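Local coordinates for GH62 arabinofuranosidase (Podospora anserina, PDB 4N4B), which hydrolyses terminal non-reducing alpha-L-arabinofuranoside residues and probably acts on the arabinose side chains of xylan in plant biomass, at residues L22-W26 with G257-T261; N122-S128 with T140-Y146; P151-N157 with Q202-Q208; Q106-P112 with V294-L298. All coordinates share one frame; numbering follows the deposited sequence.

Interaction 1. Residues L22-W26 with G257-T261; sequences LPTTW and GLANT
Leu-22 meets Leu-258 at about a right angle, its CD1 4.1 Å from CD2 of that residue, where the N-terminal loop before strand 28-30 passes the beta bulge at the end of one sheet of this beta-propeller. The bulge is a classic one: Leu-258 and Ala-259 both face Ser-245 of strand 241-248 and bond to it through their backbones. Pro-23 contributes its carbonyl, and its O lies 3.5 Å from CD1 of Leu-258. That leucine reaches the loop because its CG is anti to the backbone N (chi1 -177°), which turns CD1 to the carbonyl and CD2 to the indole. Next along, Thr-24 offers backbone more than side chain: its O sits 3.5 Å from Ala-259 CB and also accepts a hydrogen bond from Asn-264. The segment ends at Trp-26, whose indole also packs on Pro-23 of its own segment, CG of the proline 3.8 Å above one ring face and offset toward the rim. Further packing on the indole comes from His-332, which stacks with it. Two atoms of the bulge approach the same indole obliquely: CD2 of Leu-258 stands 3.9 Å from Trp-26 NE1, and CB of Ala-259 lies 3.7 Å from Trp-26 CD1.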
loop_
_atom_site.group_PDB
_atom_site.type_symbol
_atom_site.label_atom_id
_atom_site.label_comp_id
_atom_site.label_asym_id
_atom_site.label_seq_id
_atom_site.Cartn_x
_atom_site.Cartn_y
_atom_site.Cartn_z
ATOM N N LEU A 22 4.346 -2.491 20.217
ATOM C CA LEU A 22 3.947 -1.277 19.482
ATOM C C LEU A 22 3.656 -0.204 20.465
ATOM O O LEU A 22 2.910 -0.448 21.421
ATOM C CB LEU A 22 2.689 -1.481 18.678
ATOM C CG LEU A 22 2.812 -2.424 17.491
ATOM C CD1 LEU A 22 1.483 -2.542 16.696
ATOM C CD2 LEU A 22 3.858 -2.082 16.496
ATOM N N PRO A 23 4.187 1.045 20.223
ATOM C CA PRO A 23 3.793 2.164 21.092
ATOM C C PRO A 23 2.379 2.598 20.755
ATOM O O PRO A 23 1.868 2.440 19.602
ATOM C CB PRO A 23 4.912 3.183 20.781
ATOM C CG PRO A 23 5.149 2.959 19.282
ATOM C CD PRO A 23 5.011 1.466 19.080
ATOM N N THR A 24 1.719 3.257 21.696
ATOM C CA THR A 24 0.485 3.951 21.430
ATOM C C THR A 24 0.674 5.367 20.789
ATOM O O THR A 24 -0.233 5.843 20.085
ATOM C CB THR A 24 -0.398 4.014 22.691
ATOM O OG1 THR A 24 0.291 4.763 23.674
ATOM C CG2 THR A 24 -0.591 2.629 23.244
ATOM N N THR A 25 1.855 6.009 20.988
ATOM C CA THR A 25 2.221 7.269 20.235
ATOM C C THR A 25 3.452 6.942 19.380
ATOM O O THR A 25 4.321 6.133 19.663
ATOM C CB THR A 25 2.530 8.463 21.151
ATOM O OG1 THR A 25 3.897 8.412 21.659
ATOM C CG2 THR A 25 1.459 8.684 22.187
ATOM N N TRP A 26 3.482 7.635 18.237
ATOM C CA TRP A 26 4.468 7.355 17.201
ATOM C C TRP A 26 5.228 8.637 16.834
ATOM O O TRP A 26 4.645 9.700 16.758
ATOM C CB TRP A 26 3.714 6.871 15.900
ATOM C CG TRP A 26 3.134 5.482 16.091
ATOM C CD1 TRP A 26 2.110 5.165 16.921
ATOM C CD2 TRP A 26 3.688 4.267 15.612
ATOM N NE1 TRP A 26 1.941 3.809 16.922
ATOM C CE2 TRP A 26 2.881 3.221 16.161
ATOM C CE3 TRP A 26 4.747 3.943 14.780
ATOM C CZ2 TRP A 26 3.139 1.883 15.897
ATOM C CZ3 TRP A 26 4.973 2.630 14.485
ATOM C CH2 TRP A 26 4.203 1.589 15.119
ATOM N N GLY A 257 -8.487 0.938 18.389
ATOM C CA GLY A 257 -7.637 2.059 17.987
ATOM C C GLY A 257 -6.353 1.981 18.643
ATOM O O GLY A 257 -6.179 1.540 19.786
ATOM N N LEU A 258 -5.304 2.261 17.863
ATOM C CA LEU A 258 -3.932 2.368 18.306
ATOM C C LEU A 258 -3.554 3.825 18.398
ATOM O O LEU A 258 -3.673 4.495 19.425
ATOM C CB LEU A 258 -3.000 1.526 17.479
ATOM C CG LEU A 258 -1.547 1.547 17.940
ATOM C CD1 LEU A 258 -1.290 0.892 19.322
ATOM C CD2 LEU A 258 -0.621 0.935 16.886
ATOM N N ALA A 259 -3.260 4.431 17.247
ATOM C CA ALA A 259 -2.988 5.854 17.070
ATOM C C ALA A 259 -3.814 6.269 15.903
ATOM O O ALA A 259 -3.419 6.030 14.743
ATOM C CB ALA A 259 -1.473 6.065 16.829
ATOM N N ASN A 260 -5.002 6.810 16.123
ATOM C CA ASN A 260 -5.949 7.056 15.066
ATOM C C ASN A 260 -6.700 8.384 15.172
ATOM O O ASN A 260 -7.784 8.541 14.624
ATOM C CB ASN A 260 -6.965 5.866 14.960
ATOM C CG ASN A 260 -7.892 5.754 16.128
ATOM O OD1 ASN A 260 -7.809 6.497 17.094
ATOM N ND2 ASN A 260 -8.712 4.726 16.067
ATOM N N THR A 261 -6.041 9.327 15.838
ATOM C CA THR A 261 -6.577 10.680 15.869
ATOM C C THR A 261 -5.593 11.677 15.345
ATOM O O THR A 261 -4.379 11.348 15.313
ATOM C CB THR A 261 -6.909 11.083 17.361
ATOM O OG1 THR A 261 -5.794 11.056 18.185
ATOM C CG2 THR A 261 -7.996 10.164 17.968
#

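Interaction 2. Residues N122-S128 with T140-Y146; sequences NGNAAYS and TAPKVFY
The ring of Tyr-127 leans against Phe-145 without stacking: the centroids are 5.0 Å apart and the planes 49° from each other, with Tyr-127 CD2 over one face of the phenylalanine, toward its rim. Tyr-127 takes the tight position in which CG lies between the backbone N and the carbonyl carbon (chi1 69°), and its phenol then runs across the aliphatic part of Lys-143, OH to CD 3.4 Å. Ala-125 CB touches Phe-145 and the ring edge of Tyr-146.

Asn-124 fixes the far end. Its amide is turned only slightly from the plane of the Tyr-146 ring and its OD1 lies at the ring edge, in plane. ND2 donates an almost straight bond (173°) to Tyr-146 O at 2.9 Å, coming from above that carbonyl plane, while OD1 accepts in plane on a lone pair from Ala-125 N. Asn-122 OD1 closes an Asx turn on Asn-124 N. At the other end Ser-128 OG donates to Thr-140 O at 2.6 Å, and a water joins Tyr-127 O, Thr-140 OG1 and Ala-141 O; that threonine hydroxyl also bonds to Thr-129 N.

Between these ends Tyr-127 and Lys-143 exchange two backbone bonds as an antiparallel hydrogen-bonded pair, followed by the non-hydrogen-bonded pair Ala-126 and Val-144. Short strand 143-144 is the last strand of a four-stranded antiparallel sheet, one blade of the beta-propeller.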
loop_
_atom_site.group_PDB
_atom_site.type_symbol
_atom_site.label_atom_id
_atom_site.label_comp_id
_atom_site.label_asym_id
_atom_site.label_seq_id
_atom_site.Cartn_x
_atom_site.Cartn_y
_atom_site.Cartn_z
ATOM N N ASN A 122 -7.655 -2.710 -11.396
ATOM C CA ASN A 122 -7.796 -2.472 -12.807
ATOM C C ASN A 122 -9.278 -2.072 -13.144
ATOM O O ASN A 122 -9.679 -2.188 -14.280
ATOM C CB ASN A 122 -7.395 -3.618 -13.705
ATOM C CG ASN A 122 -8.365 -4.782 -13.648
ATOM O OD1 ASN A 122 -9.102 -4.891 -12.659
ATOM N ND2 ASN A 122 -8.309 -5.641 -14.631
ATOM N N GLY A 123 -10.009 -1.606 -12.120
ATOM C CA GLY A 123 -11.495 -1.506 -12.231
ATOM C C GLY A 123 -12.160 -2.630 -11.501
ATOM O O GLY A 123 -13.249 -2.450 -10.975
ATOM N N ASN A 124 -11.448 -3.760 -11.362
ATOM C CA ASN A 124 -11.754 -4.858 -10.456
ATOM C C ASN A 124 -10.542 -4.975 -9.543
ATOM O O ASN A 124 -9.651 -4.124 -9.546
ATOM C CB ASN A 124 -12.074 -6.109 -11.308
ATOM C CG ASN A 124 -12.831 -7.206 -10.594
ATOM O OD1 ASN A 124 -12.589 -7.684 -9.532
ATOM N ND2 ASN A 124 -13.752 -7.757 -11.396
ATOM N N ALA A 125 -10.495 -6.018 -8.712
ATOM C CA ALA A 125 -9.370 -6.422 -7.899
ATOM C C ALA A 125 -8.609 -7.470 -8.726
ATOM O O ALA A 125 -9.235 -8.508 -9.095
ATOM C CB ALA A 125 -9.820 -7.003 -6.580
ATOM N N ALA A 126 -7.360 -7.235 -9.060
ATOM C CA ALA A 126 -6.623 -8.083 -9.976
ATOM C C ALA A 126 -5.316 -8.581 -9.322
ATOM O O ALA A 126 -4.830 -8.077 -8.354
ATOM C CB ALA A 126 -6.346 -7.283 -11.176
ATOM N N TYR A 127 -4.772 -9.600 -9.982
ATOM C CA TYR A 127 -3.440 -10.087 -9.633
ATOM C C TYR A 127 -2.742 -10.606 -10.889
ATOM O O TYR A 127 -3.324 -11.102 -11.853
ATOM C CB TYR A 127 -3.530 -11.171 -8.539
ATOM C CG TYR A 127 -4.139 -12.448 -9.023
ATOM C CD1 TYR A 127 -3.348 -13.470 -9.613
ATOM C CD2 TYR A 127 -5.510 -12.675 -9.003
ATOM C CE1 TYR A 127 -3.955 -14.626 -10.089
ATOM C CE2 TYR A 127 -6.095 -13.864 -9.470
ATOM C CZ TYR A 127 -5.294 -14.780 -10.030
ATOM O OH TYR A 127 -5.863 -15.960 -10.574
ATOM N N SER A 128 -1.395 -10.510 -10.764
ATOM C CA SER A 128 -0.440 -11.125 -11.685
ATOM C C SER A 128 0.477 -12.005 -10.867
ATOM O O SER A 128 0.670 -11.803 -9.685
ATOM C CB SER A 128 0.308 -10.074 -12.430
ATOM O OG SER A 128 -0.502 -9.395 -13.354
ATOM N N THR A 140 2.296 -11.796 -15.361
ATOM C CA THR A 140 1.216 -12.262 -16.235
ATOM C C THR A 140 0.143 -11.170 -16.549
ATOM O O THR A 140 0.020 -10.175 -15.768
ATOM C CB THR A 140 0.516 -13.461 -15.593
ATOM O OG1 THR A 140 0.093 -13.113 -14.278
ATOM C CG2 THR A 140 1.364 -14.709 -15.526
ATOM N N ALA A 141 -0.619 -11.432 -17.601
ATOM C CA ALA A 141 -1.816 -10.611 -17.782
ATOM C C ALA A 141 -2.684 -10.794 -16.584
ATOM O O ALA A 141 -2.767 -11.884 -16.001
ATOM C CB ALA A 141 -2.504 -11.075 -19.018
ATOM N N PRO A 142 -3.417 -9.742 -16.188
ATOM C CA PRO A 142 -4.273 -9.846 -14.968
ATOM C C PRO A 142 -5.336 -10.930 -15.044
ATOM O O PRO A 142 -5.880 -11.180 -16.101
ATOM C CB PRO A 142 -4.952 -8.492 -14.869
ATOM C CG PRO A 142 -4.841 -7.939 -16.202
ATOM C CD PRO A 142 -3.523 -8.412 -16.774
ATOM N N LYS A 143 -5.550 -11.524 -13.875
ATOM C CA LYS A 143 -6.813 -12.257 -13.554
ATOM C C LYS A 143 -7.447 -11.499 -12.444
ATOM O O LYS A 143 -6.814 -10.691 -11.736
ATOM C CB LYS A 143 -6.538 -13.706 -13.205
ATOM C CG LYS A 143 -6.042 -14.493 -14.364
ATOM C CD LYS A 143 -5.999 -15.985 -13.979
ATOM C CE LYS A 143 -5.767 -16.941 -15.192
ATOM N NZ LYS A 143 -4.361 -16.822 -15.614
ATOM N N VAL A 144 -8.771 -11.697 -12.228
ATOM C CA VAL A 144 -9.528 -10.936 -11.245
ATOM C C VAL A 144 -9.968 -11.769 -10.098
ATOM O O VAL A 144 -10.393 -12.940 -10.267
ATOM C CB VAL A 144 -10.670 -10.098 -11.915
ATOM C CG1 VAL A 144 -10.116 -9.074 -12.917
ATOM C CG2 VAL A 144 -11.719 -11.007 -12.531
ATOM N N PHE A 145 -10.042 -11.222 -8.909
ATOM C CA PHE A 145 -10.550 -11.872 -7.740
ATOM C C PHE A 145 -12.066 -11.984 -7.735
ATOM O O PHE A 145 -12.575 -12.839 -7.054
ATOM C CB PHE A 145 -10.124 -11.171 -6.473
ATOM C CG PHE A 145 -8.636 -11.341 -6.140
ATOM C CD1 PHE A 145 -8.161 -12.531 -5.604
ATOM C CD2 PHE A 145 -7.723 -10.297 -6.347
ATOM C CE1 PHE A 145 -6.845 -12.670 -5.271
ATOM C CE2 PHE A 145 -6.382 -10.442 -6.002
ATOM C CZ PHE A 145 -5.968 -11.628 -5.474
ATOM N N TYR A 146 -12.742 -11.108 -8.482
ATOM C CA TYR A 146 -14.219 -11.063 -8.472
ATOM C C TYR A 146 -14.655 -11.189 -9.930
ATOM O O TYR A 146 -14.990 -10.238 -10.665
ATOM C CB TYR A 146 -14.727 -9.758 -7.853
ATOM C CG TYR A 146 -14.369 -9.601 -6.422
ATOM C CD1 TYR A 146 -15.007 -10.240 -5.418
ATOM C CD2 TYR A 146 -13.322 -8.757 -6.083
ATOM C CE1 TYR A 146 -14.673 -10.049 -4.113
ATOM C CE2 TYR A 146 -12.996 -8.524 -4.796
ATOM C CZ TYR A 146 -13.652 -9.154 -3.750
ATOM O OH TYR A 146 -13.337 -8.875 -2.482
HETATM O O HOH W 1 -2.617 -13.177 -13.603
#

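Interaction 3. Residues P151-N157 with Q202-Q208; sequences PKIIEQN and QPVIAMQ
Pro-151 and Pro-203 cross at about a right angle, CB of the first 3.5 Å from CD of the second. Ile-153 is the main helix side chain here. Its CG1 is anti to the backbone N (chi1 -163°), which sends CD1 on to Ile-205 CG1 at 4.0 Å and leaves CG2 between N and the carbonyl carbon, 3.8 Å from Pro-203 CG. Ile-154 adds a lighter touch through CD1 on the same proline.

Gln-202 is bent at chi2 (-64°), bringing OE1 back over Pro-151, 3.3 Å from its CB. Two waters donate to that oxygen, one accepting from Lys-152 N and the other from Ile-153 N. Polar links between the segments therefore run through water to amides of the first helical turn.

Helix 152-157, with Pro-151 at its N-cap position, lies across strand 204-208 at 62° between their directions, their axes 9.5 Å apart. A short helix in the connection between two sheets thus packs on the outermost strand of a four-stranded propeller blade.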
loop_
_atom_site.group_PDB
_atom_site.type_symbol
_atom_site.label_atom_id
_atom_site.label_comp_id
_atom_site.label_asym_id
_atom_site.label_seq_id
_atom_site.Cartn_x
_atom_site.Cartn_y
_atom_site.Cartn_z
ATOM N N PRO A 151 -18.761 -6.436 -6.464
ATOM C CA PRO A 151 -19.782 -6.987 -5.473
ATOM C C PRO A 151 -20.914 -6.000 -5.244
ATOM O O PRO A 151 -20.695 -4.796 -5.187
ATOM C CB PRO A 151 -18.960 -7.168 -4.234
ATOM C CG PRO A 151 -17.544 -7.605 -4.762
ATOM C CD PRO A 151 -17.382 -6.709 -5.977
ATOM N N LYS A 152 -22.115 -6.564 -5.087
ATOM C CA LYS A 152 -23.279 -5.692 -4.835
ATOM C C LYS A 152 -23.110 -4.847 -3.607
ATOM O O LYS A 152 -23.515 -3.674 -3.728
ATOM C CB LYS A 152 -24.514 -6.587 -4.728
ATOM C CG LYS A 152 -25.838 -5.852 -4.554
ATOM C CD LYS A 152 -26.096 -4.905 -5.735
ATOM C CE LYS A 152 -27.512 -4.321 -5.738
ATOM N NZ LYS A 152 -27.725 -3.771 -7.110
ATOM N N ILE A 153 -22.496 -5.337 -2.536
ATOM C CA ILE A 153 -22.294 -4.567 -1.343
ATOM C C ILE A 153 -21.466 -3.301 -1.608
ATOM O O ILE A 153 -21.693 -2.221 -1.047
ATOM C CB ILE A 153 -21.797 -5.332 -0.168
ATOM C CG1 ILE A 153 -21.993 -4.559 1.127
ATOM C CG2 ILE A 153 -20.330 -5.729 -0.387
ATOM C CD1 ILE A 153 -21.757 -5.425 2.352
ATOM N N ILE A 154 -20.476 -3.388 -2.523
ATOM C CA ILE A 154 -19.668 -2.241 -2.819
ATOM C C ILE A 154 -20.494 -1.338 -3.726
ATOM O O ILE A 154 -20.537 -0.142 -3.509
ATOM C CB ILE A 154 -18.337 -2.723 -3.522
ATOM C CG1 ILE A 154 -17.569 -3.553 -2.539
ATOM C CG2 ILE A 154 -17.519 -1.486 -3.932
ATOM C CD1 ILE A 154 -16.224 -4.065 -3.057
ATOM N N GLU A 155 -21.238 -1.842 -4.726
ATOM C CA GLU A 155 -22.082 -0.975 -5.572
ATOM C C GLU A 155 -23.074 -0.214 -4.672
ATOM O O GLU A 155 -23.358 0.959 -4.983
ATOM C CB GLU A 155 -22.883 -1.872 -6.517
ATOM C CG GLU A 155 -23.600 -1.324 -7.677
ATOM C CD GLU A 155 -23.746 -2.554 -8.595
ATOM O OE1 GLU A 155 -24.313 -3.582 -8.104
ATOM O OE2 GLU A 155 -23.145 -2.567 -9.692
ATOM N N GLN A 156 -23.581 -0.842 -3.624
ATOM C CA GLN A 156 -24.638 -0.207 -2.802
ATOM C C GLN A 156 -24.053 0.906 -1.945
ATOM O O GLN A 156 -24.766 1.814 -1.516
ATOM C CB GLN A 156 -25.271 -1.247 -1.968
ATOM C CG GLN A 156 -26.249 -2.184 -2.643
ATOM C CD GLN A 156 -26.588 -3.380 -1.707
ATOM O OE1 GLN A 156 -25.937 -3.654 -0.674
ATOM N NE2 GLN A 156 -27.564 -4.149 -2.127
ATOM N N ASN A 157 -22.707 0.916 -1.675
ATOM C CA ASN A 157 -22.147 1.778 -0.671
ATOM C C ASN A 157 -21.132 2.776 -1.241
ATOM O O ASN A 157 -20.726 3.742 -0.578
ATOM C CB ASN A 157 -21.493 1.018 0.429
ATOM C CG ASN A 157 -22.486 0.313 1.308
ATOM O OD1 ASN A 157 -22.779 -0.924 1.202
ATOM N ND2 ASN A 157 -23.058 1.085 2.210
ATOM N N GLN A 202 -18.142 -12.937 -1.249
ATOM C CA GLN A 202 -18.655 -11.582 -1.342
ATOM C C GLN A 202 -18.207 -10.857 -0.030
ATOM O O GLN A 202 -18.167 -11.400 1.085
ATOM C CB GLN A 202 -20.186 -11.609 -1.436
ATOM C CG GLN A 202 -20.634 -12.067 -2.828
ATOM C CD GLN A 202 -20.233 -11.125 -3.951
ATOM O OE1 GLN A 202 -20.665 -9.980 -3.992
ATOM N NE2 GLN A 202 -19.361 -11.561 -4.871
ATOM N N PRO A 203 -17.662 -9.633 -0.144
ATOM C CA PRO A 203 -17.073 -8.948 0.984
ATOM C C PRO A 203 -18.137 -8.570 2.020
ATOM O O PRO A 203 -19.287 -8.291 1.673
ATOM C CB PRO A 203 -16.432 -7.689 0.375
ATOM C CG PRO A 203 -17.021 -7.536 -0.911
ATOM C CD PRO A 203 -17.710 -8.836 -1.391
ATOM N N VAL A 204 -17.626 -8.424 3.221
ATOM C CA VAL A 204 -18.308 -7.769 4.315
ATOM C C VAL A 204 -17.701 -6.416 4.490
ATOM O O VAL A 204 -16.570 -6.127 3.987
ATOM C CB VAL A 204 -18.218 -8.546 5.609
ATOM C CG1 VAL A 204 -18.931 -9.926 5.451
ATOM C CG2 VAL A 204 -16.854 -8.691 6.144
ATOM N N ILE A 205 -18.376 -5.492 5.100
ATOM C CA ILE A 205 -17.795 -4.242 5.580
ATOM C C ILE A 205 -17.035 -4.490 6.818
ATOM O O ILE A 205 -17.568 -4.794 7.905
ATOM C CB ILE A 205 -18.864 -3.128 5.757
ATOM C CG1 ILE A 205 -19.513 -2.871 4.429
ATOM C CG2 ILE A 205 -18.277 -1.867 6.355
ATOM C CD1 ILE A 205 -20.779 -1.999 4.491
ATOM N N ALA A 206 -15.692 -4.432 6.748
ATOM C CA ALA A 206 -14.804 -4.648 7.840
ATOM C C ALA A 206 -14.769 -3.481 8.824
ATOM O O ALA A 206 -14.570 -3.664 10.028
ATOM C CB ALA A 206 -13.404 -4.940 7.274
ATOM N N MET A 207 -14.846 -2.276 8.271
ATOM C CA MET A 207 -14.869 -1.073 9.081
ATOM C C MET A 207 -15.495 0.004 8.216
ATOM O O MET A 207 -15.467 -0.048 6.955
ATOM C CB MET A 207 -13.430 -0.691 9.530
ATOM C CG MET A 207 -13.338 0.407 10.532
ATOM S SD MET A 207 -11.657 0.918 10.818
ATOM C CE MET A 207 -11.236 -0.364 11.983
ATOM N N GLN A 208 -16.153 0.961 8.892
ATOM C CA GLN A 208 -16.839 2.028 8.229
ATOM C C GLN A 208 -16.743 3.309 9.019
ATOM O O GLN A 208 -16.735 3.284 10.216
ATOM C CB GLN A 208 -18.357 1.606 8.195
ATOM C CG GLN A 208 -19.333 2.534 7.582
ATOM C CD GLN A 208 -20.662 1.826 7.344
ATOM O OE1 GLN A 208 -21.171 1.154 8.253
ATOM N NE2 GLN A 208 -21.050 1.750 6.111
HETATM O O HOH W 2 -22.532 -9.286 -5.844
HETATM O O HOH W 3 -21.871 -8.212 -2.224
#

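Interaction 4. Residues Q106-P112 with V294-L298; sequences QVFWFAP and VDEKL
Trp-109 and Asp-295 form a single backbone bridge, their CA atoms 4.3 Å apart, on the first, inner edge strand of a beta-propeller blade. The partner is the loop between strands 286-288 and 306-311, folded here as a type I beta turn from Asp-295 to Leu-298. An Asx turn accompanies it, with Asp-295 OD1 accepting from Lys-297 N.

Among the hydrogen bonds across the contact, Trp-109 N gives a straight one (178°) to Val-294 O. The other uses a side chain: Ala-111 N donates to Glu-296 OE1 at 3.0 Å, reaching it from above the carboxylate plane. The fold of the glutamate makes this possible, since CG lies between the backbone N and the carbonyl carbon (chi1 74°) and the chain bends again at chi2, turning the carboxylate back toward the strand end. Trp-109 O, a second acceptor, lies 3.2 Å from OE1, a closeness that the Ala-111 N-H probably offsets.

The apolar contacts flank that glutamate. Phe-110 presents its ring edge to CB of Glu-296, and Phe-108 CD1 comes within 3.9 Å of the same CB, the two side chains at about a right angle. Phe-110 also has Pro-112 CD 3.6 Å above the centre of one ring face.

Toward the bound calcium ion, about 6 Å from the Gln-106 side chain, that glutamine accepts from Val-168 N through OE1, and NE2 of Gln-106 meets CD1 of Leu-298 at 3.7 Å.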
loop_
_atom_site.group_PDB
_atom_site.type_symbol
_atom_site.label_atom_id
_atom_site.label_comp_id
_atom_site.label_asym_id
_atom_site.label_seq_id
_atom_site.Cartn_x
_atom_site.Cartn_y
_atom_site.Cartn_z
ATOM N N GLN A 106 0.704 -4.434 -4.636
ATOM C CA GLN A 106 1.139 -5.120 -3.407
ATOM C C GLN A 106 1.868 -6.382 -3.862
ATOM O O GLN A 106 1.302 -7.172 -4.594
ATOM C CB GLN A 106 -0.004 -5.482 -2.463
ATOM C CG GLN A 106 0.419 -6.172 -1.212
ATOM C CD GLN A 106 -0.688 -7.022 -0.602
ATOM O OE1 GLN A 106 -1.589 -7.510 -1.298
ATOM N NE2 GLN A 106 -0.533 -7.278 0.682
ATOM N N VAL A 107 3.115 -6.548 -3.388
ATOM C CA VAL A 107 3.887 -7.750 -3.720
ATOM C C VAL A 107 4.131 -8.643 -2.538
ATOM O O VAL A 107 4.464 -8.175 -1.476
ATOM C CB VAL A 107 5.217 -7.374 -4.422
ATOM C CG1 VAL A 107 6.221 -6.732 -3.518
ATOM C CG2 VAL A 107 5.836 -8.587 -5.148
ATOM N N PHE A 108 4.048 -9.950 -2.766
ATOM C CA PHE A 108 4.409 -10.963 -1.751
ATOM C C PHE A 108 4.665 -12.273 -2.441
ATOM O O PHE A 108 4.175 -12.562 -3.521
ATOM C CB PHE A 108 3.295 -11.088 -0.663
ATOM C CG PHE A 108 1.968 -11.448 -1.202
ATOM C CD1 PHE A 108 1.510 -12.732 -1.340
ATOM C CD2 PHE A 108 1.072 -10.421 -1.552
ATOM C CE1 PHE A 108 0.263 -13.030 -1.852
ATOM C CE2 PHE A 108 -0.160 -10.702 -2.113
ATOM C CZ PHE A 108 -0.547 -12.011 -2.269
ATOM N N TRP A 109 5.443 -13.105 -1.729
ATOM C CA TRP A 109 5.652 -14.525 -2.163
ATOM C C TRP A 109 4.516 -15.366 -1.649
ATOM O O TRP A 109 4.222 -15.332 -0.462
ATOM C CB TRP A 109 6.981 -14.989 -1.544
ATOM C CG TRP A 109 7.367 -16.429 -1.821
ATOM C CD1 TRP A 109 7.408 -17.393 -0.843
ATOM C CD2 TRP A 109 7.772 -16.985 -3.031
ATOM N NE1 TRP A 109 7.872 -18.519 -1.421
ATOM C CE2 TRP A 109 8.111 -18.364 -2.735
ATOM C CE3 TRP A 109 7.980 -16.510 -4.289
ATOM C CZ2 TRP A 109 8.687 -19.176 -3.695
ATOM C CZ3 TRP A 109 8.496 -17.346 -5.284
ATOM C CH2 TRP A 109 8.787 -18.709 -4.962
ATOM N N PHE A 110 3.876 -16.122 -2.528
ATOM C CA PHE A 110 2.777 -17.018 -2.061
ATOM C C PHE A 110 3.378 -18.430 -2.026
ATOM O O PHE A 110 3.558 -19.104 -3.068
ATOM C CB PHE A 110 1.595 -16.923 -2.965
ATOM C CG PHE A 110 0.415 -17.700 -2.442
ATOM C CD1 PHE A 110 -0.233 -17.317 -1.316
ATOM C CD2 PHE A 110 -0.060 -18.840 -3.126
ATOM C CE1 PHE A 110 -1.299 -18.034 -0.802
ATOM C CE2 PHE A 110 -1.094 -19.550 -2.629
ATOM C CZ PHE A 110 -1.695 -19.206 -1.457
ATOM N N ALA A 111 3.734 -18.784 -0.809
ATOM C CA ALA A 111 4.543 -20.018 -0.620
ATOM C C ALA A 111 3.844 -21.293 -1.133
ATOM O O ALA A 111 4.555 -22.043 -1.822
ATOM C CB ALA A 111 4.953 -20.091 0.841
ATOM N N PRO A 112 2.552 -21.424 -1.056
ATOM C CA PRO A 112 1.929 -22.671 -1.627
ATOM C C PRO A 112 2.135 -22.861 -3.077
ATOM O O PRO A 112 2.004 -23.944 -3.597
ATOM C CB PRO A 112 0.439 -22.540 -1.189
ATOM C CG PRO A 112 0.505 -21.710 0.068
ATOM C CD PRO A 112 1.602 -20.710 -0.225
ATOM N N VAL A 294 8.922 -12.635 3.223
ATOM C CA VAL A 294 8.236 -11.702 2.381
ATOM C C VAL A 294 7.047 -12.421 1.769
ATOM O O VAL A 294 6.706 -12.186 0.724
ATOM C CB VAL A 294 9.181 -11.047 1.400
ATOM C CG1 VAL A 294 10.131 -10.088 2.108
ATOM C CG2 VAL A 294 9.958 -12.064 0.619
ATOM N N ASP A 295 6.482 -13.329 2.536
ATOM C CA ASP A 295 5.384 -14.170 2.103
ATOM C C ASP A 295 3.985 -13.630 2.460
ATOM O O ASP A 295 3.826 -12.539 2.914
ATOM C CB ASP A 295 5.599 -15.629 2.573
ATOM C CG ASP A 295 5.324 -15.835 4.051
ATOM O OD1 ASP A 295 4.879 -14.963 4.782
ATOM O OD2 ASP A 295 5.608 -16.933 4.493
ATOM N N GLU A 296 2.997 -14.461 2.172
ATOM C CA GLU A 296 1.612 -14.104 2.306
ATOM C C GLU A 296 1.114 -13.798 3.700
ATOM O O GLU A 296 0.009 -13.389 3.806
ATOM C CB GLU A 296 0.704 -15.160 1.623
ATOM C CG GLU A 296 0.553 -16.492 2.350
ATOM C CD GLU A 296 1.704 -17.477 2.222
ATOM O OE1 GLU A 296 2.644 -17.246 1.530
ATOM O OE2 GLU A 296 1.539 -18.527 2.822
ATOM N N LYS A 297 1.904 -14.070 4.737
ATOM C CA LYS A 297 1.480 -13.683 6.043
ATOM C C LYS A 297 1.711 -12.207 6.406
ATOM O O LYS A 297 1.183 -11.718 7.361
ATOM C CB LYS A 297 2.221 -14.518 7.128
ATOM C CG LYS A 297 1.913 -16.049 7.021
ATOM C CD LYS A 297 2.214 -16.795 8.293
ATOM C CE LYS A 297 1.451 -18.142 8.233
ATOM N NZ LYS A 297 2.094 -18.902 7.168
ATOM N N LEU A 298 2.441 -11.505 5.501
ATOM C CA LEU A 298 2.611 -9.989 5.622
ATOM C C LEU A 298 3.103 -9.624 7.018
ATOM O O LEU A 298 2.706 -8.697 7.698
ATOM C CB LEU A 298 1.294 -9.231 5.278
ATOM C CG LEU A 298 1.026 -8.984 3.815
ATOM C CD1 LEU A 298 2.039 -8.015 3.265
ATOM C CD2 LEU A 298 0.933 -10.201 2.904
#

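From the N terminus, segment 22-26 meets 257-261, so interaction 1 closes a loop of 230 intervening residues and ties the chain start to the end of a late blade. Segment 106-112 opens interaction 4, which closes at 294-298; its segments alternate with those of interaction 1, and the two loops cross. Interactions 2 and 3 follow in series, each nested inside both larger loops. Interaction 2 completes the sheet that interaction 4 reaches at its opposite edge, the inner strand 103-110, their centres about 17 Å apart. Interaction 3 sets the following helix on the next blade, and Tyr-146 of interaction 2 packs on Pro-151, CD1 to CG 3.7 Å.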